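Local coordinates for protein bile salt hydrolase/transferase (Clostridium perfringens, PDB 2BJF) that hydrolyses the amide bond of glycine- and taurine-conjugated bile salts, releasing free bile acid and amino acid, and also acts as an acyltransferase, at residues A[106-109]-A[110-114]; A[70-73]-A[74-78]; A[222-225]-A[226-229]; A[175-179]-A[180-184]; A[23-26]-A[27-30]. All blocks are in the same frame, centred on the assembly; numbering follows the deposited sequence.

How the contacts relate
Along the chain the order is contact 5, 2, 1, 4, 3. Contacts 1 and 2 are neighbours, their centres 8 Å apart: helix 105-112 lies on the hairpin 70-72/77-82, and N72 ND2 is 2.8 Å from L110 O, a probable hydrogen bond. Contacts 3 and 4, centres 11 Å apart, form a second pair, in which helices 225-243 and 179-186 begin side by side and R228 NH2 lies 2.8 Å from N175 OD1; both touch the third subunit. Contact 5 enters the same sheet as contact 2, centres 21 Å apart. Contact 5 and the contact 3/4 pair thus lie by the two product sites, deoxycholate and taurine; contacts 1 and 2 pack a helix on a hairpin.

Contact 1: A[106-109]-A[110-114]; sequences LLWV and LANFS
The C-terminal part of helix 105-112 and the residues that follow hold this contact, and W108 serves two partners there. Its carbonyl receives the side chain of N112: ND2 lies 2.9 Å from W108 O, in the carbonyl plane on a lone pair, and the bond is moderately bent (148°). With CG anti to its own carbonyl carbon (chi1 -71°), the N112 side chain turns back along the helix to reach that oxygen. The indole of W108 takes the other partner. F113 presents its edge to one face of the six-membered ring, a T-shaped pair with centroids 4.9 Å apart and planes at 73°, while N112 CB sits over the centre of the phenyl face. On another side of the helix, L106 and L110 run alongside each other toward strand 77-82, where both touch C78. Among the backbone bonds, A111 N reaches L107 O at 2.8 Å, and F113 N to V109 O is a longer bond (3.3 Å) of the same i to i+4 spacing. F113 also packs against V119 and A122 of helix 116-123, so its ring joins the two helices. At the T-shaped pair, F113 CE2 comes within 3.6 Å of W108 CH2.

Contact 2: A[70-73]-A[74-78]; sequences GMNE and KGLGC
N72 faces L76 across the end of a beta hairpin whose loop is a type I turn, N72 to G75, followed by a G1 beta bulge. Two bonds define the bulge: N72 N donates to L76 O (2.9 Å), whereas N72 O receives G75 N (3.2 Å) instead of the amide of L76. G75 has phi/psi of 91/18°, where the preceding carbonyl oxygen would crowd a side chain. The tight part is the strand pair. G70 and C78 are an antiparallel hydrogen-bonded pair, with C78 N 2.9 Å from G70 O. Next to them M71 and G77 are a non-hydrogen-bonded pair with CA atoms 4.1 Å apart, beside which M71 CA makes a CA-H...O contact of 3.1 Å to L76 O. N72 fills the inside of the turn. Its CG stands between backbone N and carbonyl carbon (chi1 68°), which brings OD1 to K74 N (2.9 Å, an Asx turn) and L76 N (3.2 Å) on opposite faces of the amide plane. Toward solvent the contact loosens: K74 bends away with its exposed chain beside E73, whose carboxylate turns instead to R35 and the A53 amide. Since N72 ND2 donates to L110 O, this one buried amide satisfies two turn N-H groups and a helix carbonyl together, which implies a turn fixed in shape by its own side chain.

Contact 3: A[222-225]-A[226-229]; sequences DFTP and ASRF
R228 runs back from the first turn of helix 225-243 over the loop that precedes it. R228 CB packs 3.5 Å from T224 O, and CG remains beside the same carbonyl. CD then passes F223 O, which R228 NE grips in a hydrogen bond of 2.8 Å. That oxygen lies at the guanidinium edge, close to the group's plane, although NE itself stands above the F223 carbonyl plane and uses no lone-pair direction. The bend at chi3 (-77°) swings the tip across P225, whose CA meets one face of the guanidinium, 3.4 Å from R228 NH2. Beyond the contact NH2 bonds to N175 OD1 and NH1 to the C2 carbonyl oxygen, so the tip is held in several directions. Around the helix start, D222 OD2 receives T224 OG1 (2.6 Å) and T224 N (3.0 Å), the latter closing an Asx turn, while D222 OD1 accepts S227 OG at 2.7 Å on its syn side. T224 occupies the N-cap, its OG1 weakly bonded to S227 N (3.5 Å). F223 and P225 pack against the second subunit. The whole is a helix N-terminus with an N-cap threonine, and its arginine belongs to the shell around the N-terminal nucleophile of an Ntn hydrolase.

Contact 4: A[175-179]-A[180-184]; sequences NSPTF and DWHVA
After N175 the backbone of 175-179 turns through S176 and P177, whose S176-P177 peptide bond is cis, and runs into helix 179-186. T178 holds the N-cap position: its carbonyl oxygen receives W181 N and H182 N, both weakly, before the regular bond from V183 N to F179 O takes over (3.0 Å). The T178 side chain caps no amide. With OG1 placed between backbone N and carbonyl carbon, it donates instead to D180 OD1 (2.7 Å from T178 OG1), approaching from above the carboxylate plane.

Three ring contacts carry the rest. P177 lies over one face of the W181 indole, a CH-pi contact with CG 3.9 Å from the six-membered ring centroid. V183 CG2 sits likewise over the F179 ring, 3.9 Å from its centroid. H182, its CG anti to the carbonyl carbon (chi1 -69°), sends its imidazole back along the loop, and NE2 bonds to N175 O at 3.0 Å. This bond is bent (136°), and the oxygen stands 30° out of the ring plane. P177 CD packs 3.4 Å from H182 NE2, and F229 of helix 225-243 stacks on the imidazole.

W181 continues outward, stacking on W181 of the third subunit. N175 ND2 bonds to N82 O and OD1 to C2 N, and the residue touches the bound taurine. A histidine reaching back from the helix thus holds a loop beside the active-site cysteine C2 that contributes N175 to the taurine site of this N-terminal nucleophile hydrolase.

Contact 5: A[23-26]-A[27-30]; sequences EYSF and NQSI. With DXC ((3alpha,5beta,12alpha)-3,12-dihydroxycholan-24-oic acid), chain B.
The Q28 side chain crosses F26 at about a right angle, its amide stacked on the ring. In both residues CG stands between backbone N and carbonyl carbon (chi1 58° in Q28). The Q28 chain then turns sharply at chi2 (-96°), which lays its amide over the F26 ring, the two planes 21° apart. CB of Q28 adds a CH-pi contact, 3.7 Å from the F26 ring centroid. From this stacked position Q28 OE1 accepts F26 N (2.9 Å, donor tilted from the carbonyl plane), and Q28 NE2 donates to a water (2.8 Å) that in turn donates to Y24 O. The amide is therefore held at both ends, which fixes its rotation. This is the loop between strands 14-22 and 29-33, and it forms one wall of the deoxycholate pocket. On the opposite face of the F26 ring lies C24, the methyl branch of the deoxycholate side chain, over the ring centre and 3.7 Å from F26 CZ. Y24 comes to the ligand with its edge, its OH 3.5 Å from the O1 hydroxyl. At the exposed bend, S25 turns OG away from its own N, on the far side of the CA-CB bond, and accepts N27 N at 3.3 Å from S25 OG, an ST turn. N27 follows with positive phi, and its carbonyl oxygen bonds to T59 OG1.

Contact 1: A[106-109]-A[110-114]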
loop_
_atom_site.group_PDB
_atom_site.type_symbol
_atom_site.label_atom_id
_atom_site.label_comp_id
_atom_site.label_asym_id
_atom_site.label_seq_id
_atom_site.Cartn_x
_atom_site.Cartn_y
_atom_site.Cartn_z
ATOM N N LEU A 106 -12.075 31.082 15.643
ATOM C CA LEU A 106 -10.864 31.551 14.977
ATOM C C LEU A 106 -10.617 33.037 15.259
ATOM O O LEU A 106 -9.511 33.426 15.644
ATOM C CB LEU A 106 -10.929 31.273 13.472
ATOM C CG LEU A 106 -9.590 31.057 12.759
ATOM C CD1 LEU A 106 -9.784 30.229 11.506
ATOM C CD2 LEU A 106 -8.896 32.370 12.424
ATOM N N LEU A 107 -11.653 33.853 15.080
ATOM C CA LEU A 107 -11.565 35.284 15.365
ATOM C C LEU A 107 -11.295 35.555 16.849
ATOM O O LEU A 107 -10.540 36.466 17.183
ATOM C CB LEU A 107 -12.832 36.013 14.899
ATOM C CG LEU A 107 -12.920 37.532 15.104
ATOM C CD1 LEU A 107 -11.769 38.268 14.419
ATOM C CD2 LEU A 107 -14.261 38.057 14.617
ATOM N N TRP A 108 -11.903 34.756 17.726
ATOM C CA TRP A 108 -11.692 34.884 19.173
ATOM C C TRP A 108 -10.219 34.696 19.546
ATOM O O TRP A 108 -9.689 35.421 20.391
ATOM C CB TRP A 108 -12.583 33.896 19.939
ATOM C CG TRP A 108 -12.336 33.853 21.423
ATOM C CD1 TRP A 108 -12.859 34.691 22.367
ATOM C CD2 TRP A 108 -11.509 32.920 22.130
ATOM N NE1 TRP A 108 -12.407 34.338 23.617
ATOM C CE2 TRP A 108 -11.576 33.255 23.501
ATOM C CE3 TRP A 108 -10.715 31.832 21.737
ATOM C CZ2 TRP A 108 -10.879 32.542 24.484
ATOM C CZ3 TRP A 108 -10.019 31.123 22.715
ATOM C CH2 TRP A 108 -10.110 31.483 24.073
ATOM N N VAL A 109 -9.564 33.729 18.904
ATOM C CA VAL A 109 -8.139 33.478 19.123
ATOM C C VAL A 109 -7.291 34.664 18.657
ATOM O O VAL A 109 -6.466 35.180 19.414
ATOM C CB VAL A 109 -7.671 32.175 18.416
ATOM C CG1 VAL A 109 -6.150 32.039 18.463
ATOM C CG2 VAL A 109 -8.328 30.959 19.050
ATOM N N LEU A 110 -7.513 35.098 17.419
ATOM C CA LEU A 110 -6.673 36.117 16.794
ATOM C C LEU A 110 -6.889 37.518 17.356
ATOM O O LEU A 110 -5.939 38.292 17.471
ATOM C CB LEU A 110 -6.876 36.132 15.278
ATOM C CG LEU A 110 -6.506 34.856 14.515
ATOM C CD1 LEU A 110 -6.721 35.081 13.035
ATOM C CD2 LEU A 110 -5.067 34.430 14.795
ATOM N N ALA A 111 -8.133 37.837 17.698
ATOM C CA ALA A 111 -8.468 39.173 18.185
ATOM C C ALA A 111 -7.957 39.438 19.598
ATOM O O ALA A 111 -7.711 40.588 19.961
ATOM C CB ALA A 111 -9.971 39.405 18.116
ATOM N N ASN A 112 -7.791 38.378 20.386
ATOM C CA ASN A 112 -7.562 38.523 21.826
ATOM C C ASN A 112 -6.152 38.231 22.341
ATOM O O ASN A 112 -5.741 38.786 23.363
ATOM C CB ASN A 112 -8.576 37.677 22.605
ATOM C CG ASN A 112 -9.982 38.242 22.540
ATOM O OD1 ASN A 112 -10.230 39.375 22.958
ATOM N ND2 ASN A 112 -10.914 37.449 22.026
ATOM N N PHE A 113 -5.422 37.361 21.647
ATOM C CA PHE A 113 -4.163 36.834 22.178
ATOM C C PHE A 113 -2.966 37.070 21.260
ATOM O O PHE A 113 -3.120 37.183 20.043
ATOM C CB PHE A 113 -4.320 35.345 22.511
ATOM C CG PHE A 113 -5.564 35.034 23.299
ATOM C CD1 PHE A 113 -5.650 35.372 24.647
ATOM C CD2 PHE A 113 -6.657 34.425 22.690
ATOM C CE1 PHE A 113 -6.803 35.099 25.380
ATOM C CE2 PHE A 113 -7.815 34.145 23.413
ATOM C CZ PHE A 113 -7.887 34.485 24.761
ATOM N N SER A 114 -1.778 37.142 21.857
ATOM C CA SER A 114 -0.555 37.478 21.125
ATOM C C SER A 114 0.376 36.286 20.889
ATOM O O SER A 114 1.306 36.376 20.084
ATOM C CB SER A 114 0.203 38.596 21.847
ATOM O OG SER A 114 0.669 38.160 23.112
#

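Contact 2: A[70-73]-A[74-78]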
loop_
_atom_site.group_PDB
_atom_site.type_symbol
_atom_site.label_atom_id
_atom_site.label_comp_id
_atom_site.label_asym_id
_atom_site.label_seq_id
_atom_site.Cartn_x
_atom_site.Cartn_y
_atom_site.Cartn_z
ATOM N N GLY A 70 -6.236 32.698 9.341
ATOM C CA GLY A 70 -5.722 34.055 9.442
ATOM C C GLY A 70 -4.643 34.227 10.487
ATOM O O GLY A 70 -4.226 33.268 11.137
ATOM N N MET A 71 -4.189 35.466 10.637
ATOM C CA MET A 71 -3.196 35.812 11.643
ATOM C C MET A 71 -3.501 37.183 12.227
ATOM O O MET A 71 -4.317 37.930 11.681
ATOM C CB MET A 71 -1.792 35.812 11.032
ATOM C CG MET A 71 -1.603 36.854 9.948
ATOM S SD MET A 71 0.030 36.836 9.208
ATOM C CE MET A 71 -0.427 37.360 7.569
ATOM N N ASN A 72 -2.846 37.508 13.337
ATOM C CA ASN A 72 -2.893 38.870 13.860
ATOM C C ASN A 72 -1.547 39.594 13.740
ATOM O O ASN A 72 -0.549 39.014 13.301
ATOM C CB ASN A 72 -3.467 38.914 15.289
ATOM C CG ASN A 72 -2.565 38.258 16.325
ATOM O OD1 ASN A 72 -1.345 38.187 16.170
ATOM N ND2 ASN A 72 -3.175 37.791 17.409
ATOM N N GLU A 73 -1.540 40.866 14.136
ATOM C CA GLU A 73 -0.359 41.730 14.050
ATOM C C GLU A 73 0.815 41.284 14.927
ATOM O O GLU A 73 1.937 41.769 14.760
ATOM C CB GLU A 73 -0.747 43.162 14.420
ATOM C CG GLU A 73 -1.387 43.280 15.796
ATOM C CD GLU A 73 -1.579 44.714 16.225
ATOM O OE1 GLU A 73 -0.572 45.383 16.538
ATOM O OE2 GLU A 73 -2.742 45.165 16.257
ATOM N N LYS A 74 0.548 40.376 15.865
ATOM C CA LYS A 74 1.563 39.911 16.811
ATOM C C LYS A 74 2.265 38.639 16.336
ATOM O O LYS A 74 3.202 38.160 16.981
ATOM C CB LYS A 74 0.949 39.685 18.201
ATOM C CG LYS A 74 0.213 40.893 18.795
ATOM C CD LYS A 74 1.090 42.143 18.908
ATOM C CE LYS A 74 2.124 42.023 20.016
ATOM N NZ LYS A 74 2.892 43.288 20.181
ATOM N N GLY A 75 1.810 38.100 15.209
ATOM C CA GLY A 75 2.411 36.899 14.638
ATOM C C GLY A 75 1.773 35.605 15.105
ATOM O O GLY A 75 2.373 34.534 14.982
ATOM N N LEU A 76 0.559 35.699 15.642
ATOM C CA LEU A 76 -0.226 34.514 15.983
ATOM C C LEU A 76 -1.098 34.122 14.796
ATOM O O LEU A 76 -1.782 34.965 14.220
ATOM C CB LEU A 76 -1.093 34.768 17.223
ATOM C CG LEU A 76 -1.911 33.594 17.776
ATOM C CD1 LEU A 76 -1.006 32.489 18.312
ATOM C CD2 LEU A 76 -2.870 34.079 18.856
ATOM N N GLY A 77 -1.064 32.841 14.434
ATOM C CA GLY A 77 -1.857 32.329 13.319
ATOM C C GLY A 77 -2.815 31.236 13.748
ATOM O O GLY A 77 -2.539 30.495 14.690
ATOM N N CYS A 78 -3.949 31.143 13.057
ATOM C CA CYS A 78 -4.939 30.103 13.333
ATOM C C CYS A 78 -5.655 29.677 12.061
ATOM O O CYS A 78 -5.998 30.513 11.223
ATOM C CB CYS A 78 -5.956 30.579 14.378
ATOM S SG CYS A 78 -7.138 29.303 14.901
#

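Contact 3: A[222-225]-A[226-229]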
loop_
_atom_site.group_PDB
_atom_site.type_symbol
_atom_site.label_atom_id
_atom_site.label_comp_id
_atom_site.label_asym_id
_atom_site.label_seq_id
_atom_site.Cartn_x
_atom_site.Cartn_y
_atom_site.Cartn_z
ATOM N N ASP A 222 -3.427 8.120 -1.678
ATOM C CA ASP A 222 -4.800 8.593 -1.815
ATOM C C ASP A 222 -4.995 9.945 -1.126
ATOM O O ASP A 222 -4.045 10.527 -0.591
ATOM C CB ASP A 222 -5.767 7.564 -1.241
ATOM C CG ASP A 222 -5.531 7.321 0.228
ATOM O OD1 ASP A 222 -4.602 6.558 0.568
ATOM O OD2 ASP A 222 -6.267 7.909 1.040
ATOM N N PHE A 223 -6.233 10.431 -1.130
ATOM C CA PHE A 223 -6.531 11.775 -0.640
ATOM C C PHE A 223 -7.313 11.803 0.677
ATOM O O PHE A 223 -7.836 12.853 1.062
ATOM C CB PHE A 223 -7.251 12.588 -1.726
ATOM C CG PHE A 223 -6.457 12.741 -2.994
ATOM C CD1 PHE A 223 -5.525 13.766 -3.126
ATOM C CD2 PHE A 223 -6.637 11.856 -4.054
ATOM C CE1 PHE A 223 -4.780 13.908 -4.296
ATOM C CE2 PHE A 223 -5.897 11.991 -5.230
ATOM C CZ PHE A 223 -4.971 13.020 -5.350
ATOM N N THR A 224 -7.383 10.667 1.374
ATOM C CA THR A 224 -8.006 10.644 2.703
ATOM C C THR A 224 -7.177 11.472 3.685
ATOM O O THR A 224 -5.970 11.649 3.484
ATOM C CB THR A 224 -8.182 9.215 3.276
ATOM O OG1 THR A 224 -6.903 8.585 3.416
ATOM C CG2 THR A 224 -9.101 8.377 2.397
ATOM N N PRO A 225 -7.821 11.999 4.743
ATOM C CA PRO A 225 -7.098 12.778 5.751
ATOM C C PRO A 225 -5.893 12.049 6.358
ATOM O O PRO A 225 -4.838 12.662 6.527
ATOM C CB PRO A 225 -8.164 13.054 6.812
ATOM C CG PRO A 225 -9.455 13.000 6.069
ATOM C CD PRO A 225 -9.265 11.926 5.039
ATOM N N ALA A 226 -6.045 10.762 6.671
ATOM C CA ALA A 226 -4.950 9.987 7.263
ATOM C C ALA A 226 -3.750 9.860 6.321
ATOM O O ALA A 226 -2.604 10.044 6.738
ATOM C CB ALA A 226 -5.440 8.613 7.709
ATOM N N SER A 227 -4.017 9.564 5.052
ATOM C CA SER A 227 -2.951 9.430 4.058
ATOM C C SER A 227 -2.240 10.755 3.796
ATOM O O SER A 227 -1.012 10.793 3.674
ATOM C CB SER A 227 -3.499 8.844 2.760
ATOM O OG SER A 227 -3.943 7.516 2.975
ATOM N N ARG A 228 -3.013 11.837 3.725
ATOM C CA ARG A 228 -2.444 13.169 3.534
ATOM C C ARG A 228 -1.585 13.598 4.722
ATOM O O ARG A 228 -0.535 14.212 4.535
ATOM C CB ARG A 228 -3.540 14.198 3.233
ATOM C CG ARG A 228 -4.175 14.011 1.862
ATOM C CD ARG A 228 -5.141 15.132 1.509
ATOM N NE ARG A 228 -6.434 15.012 2.186
ATOM C CZ ARG A 228 -6.776 15.670 3.291
ATOM N NH1 ARG A 228 -5.917 16.498 3.875
ATOM N NH2 ARG A 228 -7.981 15.494 3.819
ATOM N N PHE A 229 -2.025 13.254 5.934
ATOM C CA PHE A 229 -1.263 13.543 7.155
ATOM C C PHE A 229 0.120 12.896 7.091
ATOM O O PHE A 229 1.129 13.551 7.353
ATOM C CB PHE A 229 -2.028 13.068 8.399
ATOM C CG PHE A 229 -1.460 13.569 9.705
ATOM C CD1 PHE A 229 -2.073 14.616 10.388
ATOM C CD2 PHE A 229 -0.329 12.977 10.268
ATOM C CE1 PHE A 229 -1.558 15.080 11.601
ATOM C CE2 PHE A 229 0.194 13.432 11.477
ATOM C CZ PHE A 229 -0.423 14.485 12.147
#

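Contact 4: A[175-179]-A[180-184]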
loop_
_atom_site.group_PDB
_atom_site.type_symbol
_atom_site.label_atom_id
_atom_site.label_comp_id
_atom_site.label_asym_id
_atom_site.label_seq_id
_atom_site.Cartn_x
_atom_site.Cartn_y
_atom_site.Cartn_z
ATOM N N ASN A 175 -7.558 16.226 8.809
ATOM C CA ASN A 175 -8.934 16.105 9.268
ATOM C C ASN A 175 -9.072 14.897 10.202
ATOM O O ASN A 175 -8.105 14.537 10.877
ATOM C CB ASN A 175 -9.878 16.045 8.062
ATOM C CG ASN A 175 -9.610 17.159 7.051
ATOM O OD1 ASN A 175 -9.010 16.929 5.999
ATOM N ND2 ASN A 175 -10.030 18.374 7.382
ATOM N N SER A 176 -10.254 14.284 10.256
ATOM C CA SER A 176 -10.506 13.154 11.163
ATOM C C SER A 176 -9.669 11.917 10.799
ATOM O O SER A 176 -9.344 11.726 9.628
ATOM C CB SER A 176 -11.998 12.816 11.193
ATOM O OG SER A 176 -12.741 13.894 11.743
ATOM N N PRO A 177 -9.319 11.070 11.793
ATOM C CA PRO A 177 -9.659 11.076 13.224
ATOM C C PRO A 177 -8.911 12.116 14.068
ATOM O O PRO A 177 -8.322 13.057 13.531
ATOM C CB PRO A 177 -9.281 9.657 13.689
ATOM C CG PRO A 177 -8.831 8.919 12.488
ATOM C CD PRO A 177 -8.463 9.920 11.457
ATOM N N THR A 178 -8.949 11.931 15.387
ATOM C CA THR A 178 -8.334 12.858 16.339
ATOM C C THR A 178 -6.816 12.941 16.164
ATOM O O THR A 178 -6.198 12.048 15.572
ATOM C CB THR A 178 -8.666 12.473 17.797
ATOM O OG1 THR A 178 -8.170 11.156 18.069
ATOM C CG2 THR A 178 -10.173 12.514 18.038
ATOM N N PHE A 179 -6.225 14.015 16.684
ATOM C CA PHE A 179 -4.799 14.289 16.488
ATOM C C PHE A 179 -3.899 13.182 17.037
ATOM O O PHE A 179 -2.924 12.791 16.391
ATOM C CB PHE A 179 -4.418 15.650 17.082
ATOM C CG PHE A 179 -2.998 16.063 16.796
ATOM C CD1 PHE A 179 -2.598 16.380 15.498
ATOM C CD2 PHE A 179 -2.062 16.136 17.821
ATOM C CE1 PHE A 179 -1.285 16.760 15.231
ATOM C CE2 PHE A 179 -0.749 16.519 17.565
ATOM C CZ PHE A 179 -0.359 16.827 16.266
ATOM N N ASP A 180 -4.241 12.672 18.219
ATOM C CA ASP A 180 -3.480 11.587 18.837
ATOM C C ASP A 180 -3.496 10.309 17.997
ATOM O O ASP A 180 -2.531 9.541 18.021
ATOM C CB ASP A 180 -3.966 11.311 20.266
ATOM C CG ASP A 180 -5.444 10.980 20.333
ATOM O OD1 ASP A 180 -6.264 11.805 19.887
ATOM O OD2 ASP A 180 -5.788 9.895 20.848
ATOM N N TRP A 181 -4.582 10.093 17.253
ATOM C CA TRP A 181 -4.676 8.948 16.343
ATOM C C TRP A 181 -3.643 9.057 15.221
ATOM O O TRP A 181 -2.949 8.086 14.915
ATOM C CB TRP A 181 -6.092 8.801 15.761
ATOM C CG TRP A 181 -6.268 7.540 14.956
ATOM C CD1 TRP A 181 -6.813 6.363 15.385
ATOM C CD2 TRP A 181 -5.878 7.326 13.590
ATOM N NE1 TRP A 181 -6.784 5.430 14.375
ATOM C CE2 TRP A 181 -6.220 5.996 13.262
ATOM C CE3 TRP A 181 -5.279 8.134 12.611
ATOM C CZ2 TRP A 181 -5.980 5.449 11.997
ATOM C CZ3 TRP A 181 -5.040 7.591 11.352
ATOM C CH2 TRP A 181 -5.391 6.261 11.057
ATOM N N HIS A 182 -3.550 10.241 14.616
ATOM C CA HIS A 182 -2.606 10.477 13.523
ATOM C C HIS A 182 -1.160 10.352 13.994
ATOM O O HIS A 182 -0.327 9.769 13.300
ATOM C CB HIS A 182 -2.838 11.850 12.887
ATOM C CG HIS A 182 -4.123 11.956 12.127
ATOM N ND1 HIS A 182 -4.286 11.430 10.863
ATOM C CD2 HIS A 182 -5.304 12.536 12.449
ATOM C CE1 HIS A 182 -5.513 11.679 10.441
ATOM N NE2 HIS A 182 -6.151 12.350 11.383
ATOM N N VAL A 183 -0.872 10.894 15.177
ATOM C CA VAL A 183 0.470 10.817 15.759
ATOM C C VAL A 183 0.894 9.358 15.971
ATOM O O VAL A 183 2.036 8.992 15.683
ATOM C CB VAL A 183 0.574 11.634 17.076
ATOM C CG1 VAL A 183 1.931 11.436 17.742
ATOM C CG2 VAL A 183 0.345 13.112 16.800
ATOM N N ALA A 184 -0.034 8.531 16.451
ATOM C CA ALA A 184 0.220 7.101 16.612
ATOM C C ALA A 184 0.371 6.397 15.260
ATOM O O ALA A 184 1.159 5.456 15.132
ATOM C CB ALA A 184 -0.878 6.446 17.443
#

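Contact 5: A[23-26]-A[27-30]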
loop_
_atom_site.group_PDB
_atom_site.type_symbol
_atom_site.label_atom_id
_atom_site.label_comp_id
_atom_site.label_asym_id
_atom_site.label_seq_id
_atom_site.Cartn_x
_atom_site.Cartn_y
_atom_site.Cartn_z
ATOM N N GLU A 23 -15.781 21.397 -1.845
ATOM C CA GLU A 23 -16.417 21.256 -3.157
ATOM C C GLU A 23 -17.304 22.457 -3.514
ATOM O O GLU A 23 -18.039 22.430 -4.508
ATOM C CB GLU A 23 -17.211 19.940 -3.234
ATOM C CG GLU A 23 -18.531 19.911 -2.446
ATOM C CD GLU A 23 -18.376 19.511 -0.983
ATOM O OE1 GLU A 23 -17.379 19.899 -0.336
ATOM O OE2 GLU A 23 -19.276 18.811 -0.471
ATOM N N TYR A 24 -17.214 23.510 -2.705
ATOM C CA TYR A 24 -18.080 24.680 -2.836
ATOM C C TYR A 24 -17.320 25.989 -2.615
ATOM O O TYR A 24 -16.183 25.986 -2.140
ATOM C CB TYR A 24 -19.251 24.576 -1.845
ATOM C CG TYR A 24 -18.828 24.468 -0.390
ATOM C CD1 TYR A 24 -18.688 25.607 0.402
ATOM C CD2 TYR A 24 -18.571 23.225 0.192
ATOM C CE1 TYR A 24 -18.298 25.514 1.736
ATOM C CE2 TYR A 24 -18.180 23.121 1.525
ATOM C CZ TYR A 24 -18.047 24.270 2.290
ATOM O OH TYR A 24 -17.664 24.178 3.610
ATOM N N SER A 25 -17.956 27.101 -2.974
ATOM C CA SER A 25 -17.459 28.429 -2.635
ATOM C C SER A 25 -18.172 28.917 -1.382
ATOM O O SER A 25 -19.378 28.710 -1.235
ATOM C CB SER A 25 -17.703 29.403 -3.790
ATOM O OG SER A 25 -17.508 30.749 -3.384
ATOM N N PHE A 26 -17.431 29.553 -0.478
ATOM C CA PHE A 26 -18.048 30.173 0.697
ATOM C C PHE A 26 -18.034 31.703 0.644
ATOM O O PHE A 26 -17.920 32.373 1.673
ATOM C CB PHE A 26 -17.492 29.603 2.023
ATOM C CG PHE A 26 -16.018 29.838 2.252
ATOM C CD1 PHE A 26 -15.588 30.816 3.147
ATOM C CD2 PHE A 26 -15.060 29.049 1.619
ATOM C CE1 PHE A 26 -14.230 31.024 3.386
ATOM C CE2 PHE A 26 -13.699 29.253 1.846
ATOM C CZ PHE A 26 -13.283 30.241 2.733
ATOM N N ASN A 27 -18.186 32.238 -0.570
ATOM C CA ASN A 27 -18.156 33.684 -0.821
ATOM C C ASN A 27 -16.969 34.354 -0.133
ATOM O O ASN A 27 -17.104 35.409 0.494
ATOM C CB ASN A 27 -19.475 34.344 -0.396
ATOM C CG ASN A 27 -20.662 33.864 -1.211
ATOM O OD1 ASN A 27 -20.547 33.590 -2.408
ATOM N ND2 ASN A 27 -21.818 33.771 -0.565
ATOM N N GLN A 28 -15.806 33.720 -0.257
ATOM C CA GLN A 28 -14.618 34.143 0.470
ATOM C C GLN A 28 -13.971 35.403 -0.087
ATOM O O GLN A 28 -14.014 35.671 -1.291
ATOM C CB GLN A 28 -13.581 33.015 0.555
ATOM C CG GLN A 28 -13.098 32.462 -0.782
ATOM C CD GLN A 28 -13.836 31.207 -1.212
ATOM O OE1 GLN A 28 -15.064 31.134 -1.152
ATOM N NE2 GLN A 28 -13.081 30.207 -1.657
ATOM N N SER A 29 -13.387 36.174 0.822
ATOM C CA SER A 29 -12.502 37.275 0.486
ATOM C C SER A 29 -11.424 37.317 1.560
ATOM O O SER A 29 -11.552 36.662 2.600
ATOM C CB SER A 29 -13.271 38.599 0.439
ATOM O OG SER A 29 -13.798 38.933 1.710
ATOM N N ILE A 30 -10.357 38.061 1.300
ATOM C CA ILE A 30 -9.334 38.277 2.311
ATOM C C ILE A 30 -9.768 39.486 3.136
ATOM O O ILE A 30 -9.932 40.589 2.605
ATOM C CB ILE A 30 -7.922 38.467 1.700
ATOM C CG1 ILE A 30 -7.516 37.246 0.861
ATOM C CG2 ILE A 30 -6.893 38.682 2.799
ATOM C CD1 ILE A 30 -8.027 37.259 -0.575
HETATM C C1 DXC B . -23.081 27.434 7.116
HETATM C C2 DXC B . -22.326 27.770 8.402
HETATM C C3 DXC B . -21.835 29.228 8.459
HETATM C C4 DXC B . -21.051 29.673 7.212
HETATM C C5 DXC B . -21.835 29.296 5.954
HETATM C C6 DXC B . -22.258 27.827 5.894
HETATM C C7 DXC B . -21.057 29.449 9.765
HETATM C C8 DXC B . -19.646 28.858 9.755
HETATM C C9 DXC B . -18.840 29.185 8.496
HETATM C C10 DXC B . -19.658 28.989 7.202
HETATM C C11 DXC B . -17.611 28.277 8.382
HETATM C C12 DXC B . -16.710 28.564 7.178
HETATM C C13 DXC B . -17.522 28.432 5.881
HETATM C C14 DXC B . -18.813 29.266 5.941
HETATM C C15 DXC B . -16.680 28.118 9.585
HETATM C C16 DXC B . -15.408 27.535 8.959
HETATM C C17 DXC B . -15.636 27.494 7.437
HETATM C C18 DXC B . -20.899 31.193 7.206
HETATM C C19 DXC B . -14.312 27.502 6.642
HETATM O O1 DXC B . -17.837 27.061 5.595
HETATM O O2 DXC B . -23.347 26.027 7.076
HETATM C C20 DXC B . -16.102 29.978 7.244
HETATM C C21 DXC B . -13.488 26.235 6.907
HETATM C C22 DXC B . -14.221 24.951 6.506
HETATM C C23 DXC B . -13.274 23.804 6.231
HETATM O O3 DXC B . -12.043 24.013 6.185
HETATM O O4 DXC B . -13.773 22.672 6.054
HETATM C C24 DXC B . -14.469 27.701 5.132
HETATM O O HOH W 1 -14.073 27.835 -2.680
#